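Local coordinates for peptide-binding protein (Photobacterium damsela subsp. piscicida, PDB 6SQX), which probably acts as a secreted cysteine endopeptidase of the NlpC/P60 family that cleaves the peptidoglycan of potentially competing bacteria, at residues Ile90-Lys102 with Val119-Phe131. Sequence-based numbering, arbitrary orientation.
Sequences ILKLENDTIRYYK and VNSISENMNLKSF. With EDO (1,2-ethanediol), chain H; EDO (1,2-ethanediol), chain U; EDO (1,2-ethanediol), chain I.
Ile98 and Met126 reach toward each other tip to tip in the middle of an antiparallel helix pair, 90-102 against 119-126, whose axes come within 10.3 Å. The ethyl arm of Ile98 ends with CD1 3.6 Å from Met126 SD. Leu128 joins from the short 3-10 turn that follows the second helix, laying CD1 3.7 Å from Ile98 CD1 and passing Asn95 in the opposite sense. Met126 bends at its last torsion (chi3 72°), which carries CE up to the outer side of Glu94 OE1, 3.3 Å away. That oxygen is not left to the methyl group, since it accepts a hydrogen bond from Trp209 NE1 on strand 206-211 of the SH3-type region, onto whose sheet the N-terminal half of helix 90-102 and the end of 119-131 pack.

At the start of helix 90-102, Phe131 is wedged against two residues. Leu91 CB lies over one face of the ring, while the side chains of Ile90 and Phe131 cross at about a right angle, CG2 of the isoleucine 3.5 Å from CZ of the phenylalanine. Leu200 and Ile190 of the sheet also touch this phenylalanine, so it sits between the start of helix 90-102 and the sheet.

At the other end Val119 divides its branches: CG2 sits against the backbone O of Tyr101, and CG1 packs on Lys102 CG. The lysine runs across the valine and turns at chi4, bringing its ammonium to Asn120. There NZ donates to Asn120 OD1 at 2.7 Å. The C=O...N angle is 147°. The nitrogen is tilted 19° from the amide's carbonyl plane.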
# COMPACT_ATOMS: atom_id res chain seq x y z
N ILE A 90 -11.59 -17.75 -2.97
CA ILE A 90 -10.36 -17.55 -3.75
C ILE A 90 -10.51 -18.10 -5.16
O ILE A 90 -10.15 -17.44 -6.13
CB ILE A 90 -9.14 -18.15 -3.03
CG1 ILE A 90 -8.89 -17.36 -1.73
CG2 ILE A 90 -7.90 -18.21 -3.98
CD1 ILE A 90 -7.83 -17.93 -0.80
N LEU A 91 -11.10 -19.31 -5.29
CA LEU A 91 -11.23 -19.89 -6.62
C LEU A 91 -12.13 -19.03 -7.51
O LEU A 91 -11.83 -18.81 -8.70
CB LEU A 91 -11.75 -21.32 -6.51
CG LEU A 91 -11.91 -22.13 -7.81
CD1 LEU A 91 -10.56 -22.17 -8.57
CD2 LEU A 91 -12.40 -23.54 -7.46
N LYS A 92 -13.21 -18.48 -6.94
CA LYS A 92 -14.06 -17.56 -7.71
C LYS A 92 -13.26 -16.35 -8.18
O LYS A 92 -13.36 -15.94 -9.35
CB LYS A 92 -15.27 -17.13 -6.88
CG LYS A 92 -16.16 -16.10 -7.56
CD LYS A 92 -17.23 -15.57 -6.60
CE LYS A 92 -18.31 -14.77 -7.33
NZ LYS A 92 -17.77 -13.67 -8.19
N LEU A 93 -12.48 -15.74 -7.27
CA LEU A 93 -11.68 -14.57 -7.66
C LEU A 93 -10.70 -14.91 -8.77
O LEU A 93 -10.47 -14.10 -9.67
CB LEU A 93 -10.95 -13.98 -6.44
CG LEU A 93 -11.77 -13.21 -5.39
CD1 LEU A 93 -10.86 -12.65 -4.26
CD2 LEU A 93 -12.60 -12.08 -5.98
N GLU A 94 -10.07 -16.09 -8.69
CA GLU A 94 -9.14 -16.49 -9.74
C GLU A 94 -9.84 -16.64 -11.07
O GLU A 94 -9.36 -16.14 -12.10
CB GLU A 94 -8.43 -17.78 -9.35
CG GLU A 94 -7.51 -17.60 -8.13
CD GLU A 94 -6.42 -16.58 -8.39
OE1 GLU A 94 -5.60 -16.83 -9.32
OE2 GLU A 94 -6.40 -15.55 -7.67
N ASN A 95 -10.98 -17.32 -11.08
CA ASN A 95 -11.74 -17.47 -12.32
C ASN A 95 -12.23 -16.13 -12.85
O ASN A 95 -12.21 -15.89 -14.07
CB ASN A 95 -12.91 -18.44 -12.13
CG ASN A 95 -12.45 -19.89 -12.08
OD1 ASN A 95 -11.69 -20.35 -12.93
ND2 ASN A 95 -12.93 -20.62 -11.08
N ASP A 96 -12.67 -15.24 -11.95
CA ASP A 96 -13.09 -13.90 -12.36
C ASP A 96 -11.94 -13.13 -13.01
O ASP A 96 -12.16 -12.38 -13.97
CB ASP A 96 -13.58 -13.09 -11.15
CG ASP A 96 -14.94 -13.56 -10.63
OD1 ASP A 96 -15.59 -14.39 -11.28
OD2 ASP A 96 -15.33 -13.06 -9.57
N THR A 97 -10.72 -13.30 -12.50
CA THR A 97 -9.58 -12.56 -13.06
C THR A 97 -9.24 -13.05 -14.45
O THR A 97 -9.02 -12.25 -15.37
CB THR A 97 -8.39 -12.68 -12.11
OG1 THR A 97 -8.77 -12.19 -10.82
CG2 THR A 97 -7.19 -11.88 -12.62
N ILE A 98 -9.24 -14.38 -14.64
CA ILE A 98 -9.02 -14.93 -15.97
C ILE A 98 -10.05 -14.37 -16.94
O ILE A 98 -9.72 -13.90 -18.03
CB ILE A 98 -9.07 -16.47 -15.93
CG1 ILE A 98 -7.86 -17.03 -15.20
CG2 ILE A 98 -9.07 -17.03 -17.35
CD1 ILE A 98 -7.98 -18.52 -14.91
N ARG A 99 -11.34 -14.47 -16.56
CA ARG A 99 -12.41 -13.99 -17.44
C ARG A 99 -12.25 -12.51 -17.77
O ARG A 99 -12.51 -12.09 -18.91
CB ARG A 99 -13.77 -14.26 -16.77
CG ARG A 99 -14.98 -14.04 -17.66
CD ARG A 99 -16.27 -14.56 -17.01
NE ARG A 99 -16.60 -13.86 -15.77
CZ ARG A 99 -16.43 -14.36 -14.55
NH1 ARG A 99 -16.76 -13.63 -13.49
NH2 ARG A 99 -15.95 -15.59 -14.37
N TYR A 100 -11.84 -11.71 -16.79
CA TYR A 100 -11.73 -10.28 -17.00
C TYR A 100 -10.73 -9.97 -18.11
O TYR A 100 -10.99 -9.11 -18.96
CB TYR A 100 -11.28 -9.61 -15.70
CG TYR A 100 -11.25 -8.12 -15.78
CD1 TYR A 100 -12.36 -7.36 -15.45
CD2 TYR A 100 -10.09 -7.45 -16.16
CE1 TYR A 100 -12.32 -5.96 -15.51
CE2 TYR A 100 -10.04 -6.07 -16.23
CZ TYR A 100 -11.15 -5.33 -15.90
OH TYR A 100 -11.08 -3.95 -15.98
N TYR A 101 -9.58 -10.65 -18.12
CA TYR A 101 -8.57 -10.37 -19.13
C TYR A 101 -8.78 -11.11 -20.44
O TYR A 101 -8.36 -10.63 -21.50
CB TYR A 101 -7.17 -10.61 -18.57
CG TYR A 101 -6.88 -9.56 -17.53
CD1 TYR A 101 -6.67 -8.24 -17.92
CD2 TYR A 101 -6.85 -9.86 -16.16
CE1 TYR A 101 -6.42 -7.24 -16.99
CE2 TYR A 101 -6.60 -8.86 -15.20
CZ TYR A 101 -6.40 -7.54 -15.63
OH TYR A 101 -6.18 -6.56 -14.70
N LYS A 102 -9.48 -12.26 -20.41
CA LYS A 102 -9.82 -12.92 -21.67
C LYS A 102 -10.70 -12.03 -22.52
O LYS A 102 -10.58 -12.03 -23.75
CB LYS A 102 -10.51 -14.26 -21.40
CG LYS A 102 -9.55 -15.43 -21.21
CD LYS A 102 -10.21 -16.74 -21.66
CE LYS A 102 -9.63 -17.98 -20.96
NZ LYS A 102 -8.18 -18.21 -21.22
N VAL A 119 -4.09 -14.79 -22.75
CA VAL A 119 -4.47 -15.31 -21.44
C VAL A 119 -4.49 -16.84 -21.42
O VAL A 119 -4.35 -17.45 -20.35
CB VAL A 119 -5.82 -14.70 -21.00
CG1 VAL A 119 -6.21 -15.12 -19.60
CG2 VAL A 119 -5.77 -13.17 -21.10
N ASN A 120 -4.65 -17.47 -22.59
CA ASN A 120 -4.82 -18.93 -22.60
C ASN A 120 -3.64 -19.64 -21.96
O ASN A 120 -3.81 -20.55 -21.15
CB ASN A 120 -5.07 -19.43 -24.02
CG ASN A 120 -6.43 -19.04 -24.53
OD1 ASN A 120 -7.22 -18.46 -23.77
ND2 ASN A 120 -6.72 -19.33 -25.79
N SER A 121 -2.41 -19.22 -22.31
CA SER A 121 -1.24 -19.89 -21.76
C SER A 121 -1.16 -19.66 -20.25
O SER A 121 -0.74 -20.56 -19.50
CB SER A 121 0.03 -19.38 -22.45
OG SER A 121 0.40 -18.10 -21.98
N ILE A 122 -1.56 -18.48 -19.80
CA ILE A 122 -1.56 -18.18 -18.37
C ILE A 122 -2.60 -19.03 -17.65
O ILE A 122 -2.33 -19.60 -16.58
CB ILE A 122 -1.77 -16.68 -18.14
CG1 ILE A 122 -0.60 -15.90 -18.73
CG2 ILE A 122 -1.95 -16.37 -16.65
CD1 ILE A 122 -0.85 -14.43 -18.77
N SER A 123 -3.82 -19.10 -18.19
CA SER A 123 -4.87 -19.91 -17.58
C SER A 123 -4.45 -21.37 -17.48
O SER A 123 -4.69 -22.02 -16.45
CB SER A 123 -6.17 -19.77 -18.39
OG SER A 123 -7.13 -20.74 -18.00
N GLU A 124 -3.83 -21.89 -18.54
CA GLU A 124 -3.30 -23.26 -18.48
C GLU A 124 -2.35 -23.41 -17.31
O GLU A 124 -2.47 -24.36 -16.52
CB GLU A 124 -2.55 -23.60 -19.77
CG GLU A 124 -3.39 -23.93 -20.98
CD GLU A 124 -2.53 -24.43 -22.13
OE1 GLU A 124 -2.07 -25.59 -22.07
OE2 GLU A 124 -2.30 -23.64 -23.07
N ASN A 125 -1.38 -22.50 -17.20
CA ASN A 125 -0.35 -22.61 -16.17
C ASN A 125 -0.93 -22.47 -14.77
O ASN A 125 -0.37 -23.01 -13.80
CB ASN A 125 0.69 -21.52 -16.42
CG ASN A 125 2.03 -21.78 -15.73
OD1 ASN A 125 2.43 -22.94 -15.52
ND2 ASN A 125 2.74 -20.71 -15.39
N MET A 126 -2.03 -21.72 -14.62
CA MET A 126 -2.69 -21.60 -13.32
C MET A 126 -3.25 -22.93 -12.85
O MET A 126 -3.36 -23.15 -11.64
CB MET A 126 -3.79 -20.55 -13.36
CG MET A 126 -3.23 -19.15 -13.55
SD MET A 126 -4.50 -17.94 -13.98
CE MET A 126 -5.40 -17.74 -12.44
N ASN A 127 -3.64 -23.81 -13.78
CA ASN A 127 -4.08 -25.17 -13.46
C ASN A 127 -5.10 -25.20 -12.32
O ASN A 127 -4.93 -25.89 -11.31
CB ASN A 127 -2.89 -26.08 -13.17
CG ASN A 127 -3.30 -27.54 -12.96
OD1 ASN A 127 -4.28 -28.01 -13.54
ND2 ASN A 127 -2.56 -28.24 -12.12
N LEU A 128 -6.18 -24.42 -12.48
CA LEU A 128 -7.19 -24.30 -11.42
C LEU A 128 -8.02 -25.56 -11.22
O LEU A 128 -8.69 -25.67 -10.18
CB LEU A 128 -8.12 -23.11 -11.69
CG LEU A 128 -7.45 -21.75 -11.65
CD1 LEU A 128 -8.45 -20.63 -11.92
CD2 LEU A 128 -6.77 -21.58 -10.28
N LYS A 129 -7.98 -26.50 -12.15
CA LYS A 129 -8.71 -27.74 -11.92
C LYS A 129 -8.19 -28.48 -10.68
O LYS A 129 -8.93 -29.27 -10.09
CB LYS A 129 -8.71 -28.62 -13.17
CG LYS A 129 -7.32 -29.10 -13.58
CD LYS A 129 -7.42 -30.15 -14.69
CE LYS A 129 -6.08 -30.83 -14.95
NZ LYS A 129 -5.10 -29.94 -15.65
N SER A 130 -6.95 -28.24 -10.29
CA SER A 130 -6.36 -28.89 -9.13
C SER A 130 -6.39 -28.01 -7.87
O SER A 130 -5.77 -28.36 -6.87
CB SER A 130 -4.92 -29.31 -9.43
OG SER A 130 -4.07 -28.18 -9.58
N PHE A 131 -7.13 -26.91 -7.89
CA PHE A 131 -7.10 -25.95 -6.80
C PHE A 131 -7.71 -26.53 -5.52
O PHE A 131 -8.79 -27.14 -5.58
CB PHE A 131 -7.89 -24.70 -7.19
CG PHE A 131 -7.90 -23.62 -6.12
CD1 PHE A 131 -8.84 -23.65 -5.09
CD2 PHE A 131 -6.93 -22.60 -6.10
CE1 PHE A 131 -8.84 -22.69 -4.07
CE2 PHE A 131 -6.95 -21.64 -5.11
CZ PHE A 131 -7.89 -21.67 -4.09
C1 EDO H . -8.10 -2.49 -16.94
O1 EDO H . -9.21 -3.01 -17.71
C2 EDO H . -8.53 -1.23 -16.20
O2 EDO H . -8.98 -0.26 -17.17
C1 EDO U . -7.64 -3.46 -11.78
O1 EDO U . -7.75 -2.23 -11.05
C2 EDO U . -8.63 -3.48 -12.93
O2 EDO U . -8.83 -4.85 -13.32
C1 EDO I . -7.79 -11.13 -7.61
O1 EDO I . -7.13 -11.00 -8.88
C2 EDO I . -6.73 -10.96 -6.53
O2 EDO I . -5.54 -11.59 -6.99